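Local coordinates for protein Myo-inositol 2-dehydrogenase (Lactobacillus plantarum WCFS1, PDB 3CEA) that probably catalyses the NAD-dependent oxidation of myo-inositol at its 2-hydroxyl, as a Rossmann-fold oxidoreductase of the GFO/IDH/MocA family, at residues Ser179-Phe183 with Glu222-Ala228. Sequence-based numbering, arbitrary orientation.
Sequences SGGIF and EFETGVA
The Ser179 hydroxyl donates its proton to the carboxylate of Glu222, the one direct hydrogen bond between 179-183 and 222-228. Ser179 OG lies 2.6 Å from Glu222 OE2 and meets the syn lone pair of that oxygen. The Glu222 chain is bent at chi2 (-87°), which turns the carboxylate back toward the serine.

The other carboxylate oxygen works through water. One water donates to Glu222 OE1 at 2.8 Å. It accepts from Ile182 N, also at 2.8 Å, and from Phe223 N. The water thus ties the first amide of helix 182-198, just after the N-cap residue Gly181, to the other segment. The helix start may help to stabilise negative charge on Glu222. Were Glu222 replaced by alanine, the Ser179 hydroxyl would be likely to lose its acceptor and the bridging water one of its partners.

The remaining contacts are van der Waals packing, much of it against the backbone. Ile182 packs along the backbone of 223-226. With CG1 anti to the backbone N (chi1 -173°), Ile182 CD1 reaches to 3.7 Å from Glu224 O, while CG2 rests on Gly226. The Phe183 ring approaches Gly226 obliquely, with Phe183 CZ 3.6 Å from Gly226 CA. A side chain at Gly226 would run into both Ile182 and Phe183. Farther along the strand, Phe183 CE1 touches Ala228 CB at 3.5 Å.

The contact sets the start of helix 182-198 against strand 225-232 in the C-terminal domain, and the side chain of Ser179 lies about 7 Å from the bound NAD. Glu224 and Thr225 form a classic beta bulge opposite Ser210, and the strand runs between 202-210 and 237-243. Helix 167-176 packs on Ser179 and Glu222. Cys332 of helix 319-338 touches both Phe183 and Ala228, while Val227 packs on Ile237 of a second subunit.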
loop_
_atom_site.group_PDB
_atom_site.type_symbol
_atom_site.label_atom_id
_atom_site.label_comp_id
_atom_site.label_asym_id
_atom_site.label_seq_id
_atom_site.Cartn_x
_atom_site.Cartn_y
_atom_site.Cartn_z
ATOM N N SER A 179 -4.715 32.824 16.420
ATOM C CA SER A 179 -3.861 31.658 16.173
ATOM C C SER A 179 -2.618 32.047 15.371
ATOM O O SER A 179 -1.588 31.369 15.435
ATOM C CB SER A 179 -4.632 30.553 15.448
ATOM O OG SER A 179 -4.802 30.857 14.075
ATOM N N GLY A 180 -2.733 33.141 14.622
ATOM C CA GLY A 180 -1.639 33.651 13.805
ATOM C C GLY A 180 -1.768 33.291 12.339
ATOM O O GLY A 180 -0.852 33.536 11.552
ATOM N N GLY A 181 -2.905 32.711 11.973
ATOM C CA GLY A 181 -3.139 32.281 10.601
ATOM C C GLY A 181 -2.691 30.858 10.328
ATOM O O GLY A 181 -2.002 30.244 11.144
ATOM N N ILE A 182 -3.076 30.349 9.163
ATOM C CA ILE A 182 -2.841 28.956 8.779
ATOM C C ILE A 182 -1.356 28.569 8.655
ATOM O O ILE A 182 -0.967 27.472 9.057
ATOM C CB ILE A 182 -3.637 28.581 7.484
ATOM C CG1 ILE A 182 -3.538 27.079 7.177
ATOM C CG2 ILE A 182 -3.199 29.432 6.288
ATOM C CD1 ILE A 182 -4.390 26.195 8.074
ATOM N N PHE A 183 -0.535 29.470 8.114
ATOM C CA PHE A 183 0.894 29.205 7.922
ATOM C C PHE A 183 1.638 29.132 9.252
ATOM O O PHE A 183 2.559 28.330 9.409
ATOM C CB PHE A 183 1.542 30.269 7.027
ATOM C CG PHE A 183 1.061 30.250 5.603
ATOM C CD1 PHE A 183 1.549 29.308 4.698
ATOM C CD2 PHE A 183 0.133 31.187 5.157
ATOM C CE1 PHE A 183 1.110 29.297 3.373
ATOM C CE2 PHE A 183 -0.311 31.181 3.835
ATOM C CZ PHE A 183 0.182 30.234 2.942
ATOM N N GLU A 222 -9.820 33.993 9.186
ATOM C CA GLU A 222 -8.997 32.804 8.972
ATOM C C GLU A 222 -9.145 32.255 7.551
ATOM O O GLU A 222 -10.193 32.422 6.917
ATOM C CB GLU A 222 -9.356 31.723 9.996
ATOM C CG GLU A 222 -8.828 31.978 11.405
ATOM C CD GLU A 222 -7.414 31.447 11.631
ATOM O OE1 GLU A 222 -6.861 30.757 10.740
ATOM O OE2 GLU A 222 -6.855 31.719 12.718
ATOM N N PHE A 223 -8.087 31.611 7.058
ATOM C CA PHE A 223 -8.121 30.918 5.772
ATOM C C PHE A 223 -8.023 29.411 5.970
ATOM O O PHE A 223 -7.151 28.932 6.700
ATOM C CB PHE A 223 -6.988 31.396 4.859
ATOM C CG PHE A 223 -7.105 32.836 4.450
ATOM C CD1 PHE A 223 -8.017 33.223 3.467
ATOM C CD2 PHE A 223 -6.301 33.807 5.043
ATOM C CE1 PHE A 223 -8.131 34.562 3.085
ATOM C CE2 PHE A 223 -6.404 35.146 4.668
ATOM C CZ PHE A 223 -7.323 35.524 3.687
ATOM N N GLU A 224 -8.913 28.673 5.312
ATOM C CA GLU A 224 -8.955 27.215 5.429
ATOM C C GLU A 224 -7.659 26.549 4.961
ATOM O O GLU A 224 -7.118 25.683 5.652
ATOM C CB GLU A 224 -10.163 26.645 4.674
ATOM C CG GLU A 224 -10.466 25.177 4.977
ATOM C CD GLU A 224 -9.615 24.219 4.165
ATOM O OE1 GLU A 224 -9.493 24.428 2.943
ATOM O OE2 GLU A 224 -9.062 23.259 4.741
ATOM N N THR A 225 -7.172 26.954 3.792
ATOM C CA THR A 225 -5.976 26.356 3.204
ATOM C C THR A 225 -4.905 27.406 2.939
ATOM O O THR A 225 -5.207 28.533 2.551
ATOM C CB THR A 225 -6.310 25.574 1.900
ATOM O OG1 THR A 225 -7.183 24.481 2.211
ATOM C CG2 THR A 225 -5.051 25.006 1.239
ATOM N N GLY A 226 -3.655 27.026 3.172
ATOM C CA GLY A 226 -2.515 27.860 2.835
ATOM C C GLY A 226 -1.473 27.037 2.112
ATOM O O GLY A 226 -0.967 26.053 2.653
ATOM N N VAL A 227 -1.162 27.430 0.880
ATOM C CA VAL A 227 -0.113 26.774 0.108
ATOM C C VAL A 227 1.044 27.747 -0.073
ATOM O O VAL A 227 0.852 28.872 -0.539
ATOM C CB VAL A 227 -0.619 26.279 -1.273
ATOM C CG1 VAL A 227 0.448 25.446 -1.974
ATOM C CG2 VAL A 227 -1.902 25.465 -1.127
ATOM N N ALA A 228 2.242 27.310 0.309
ATOM C CA ALA A 228 3.446 28.122 0.155
ATOM C C ALA A 228 4.525 27.399 -0.640
ATOM O O ALA A 228 4.745 26.203 -0.453
ATOM C CB ALA A 228 3.988 28.534 1.511
HETATM O O HOH W 1 -5.466 31.684 8.502
#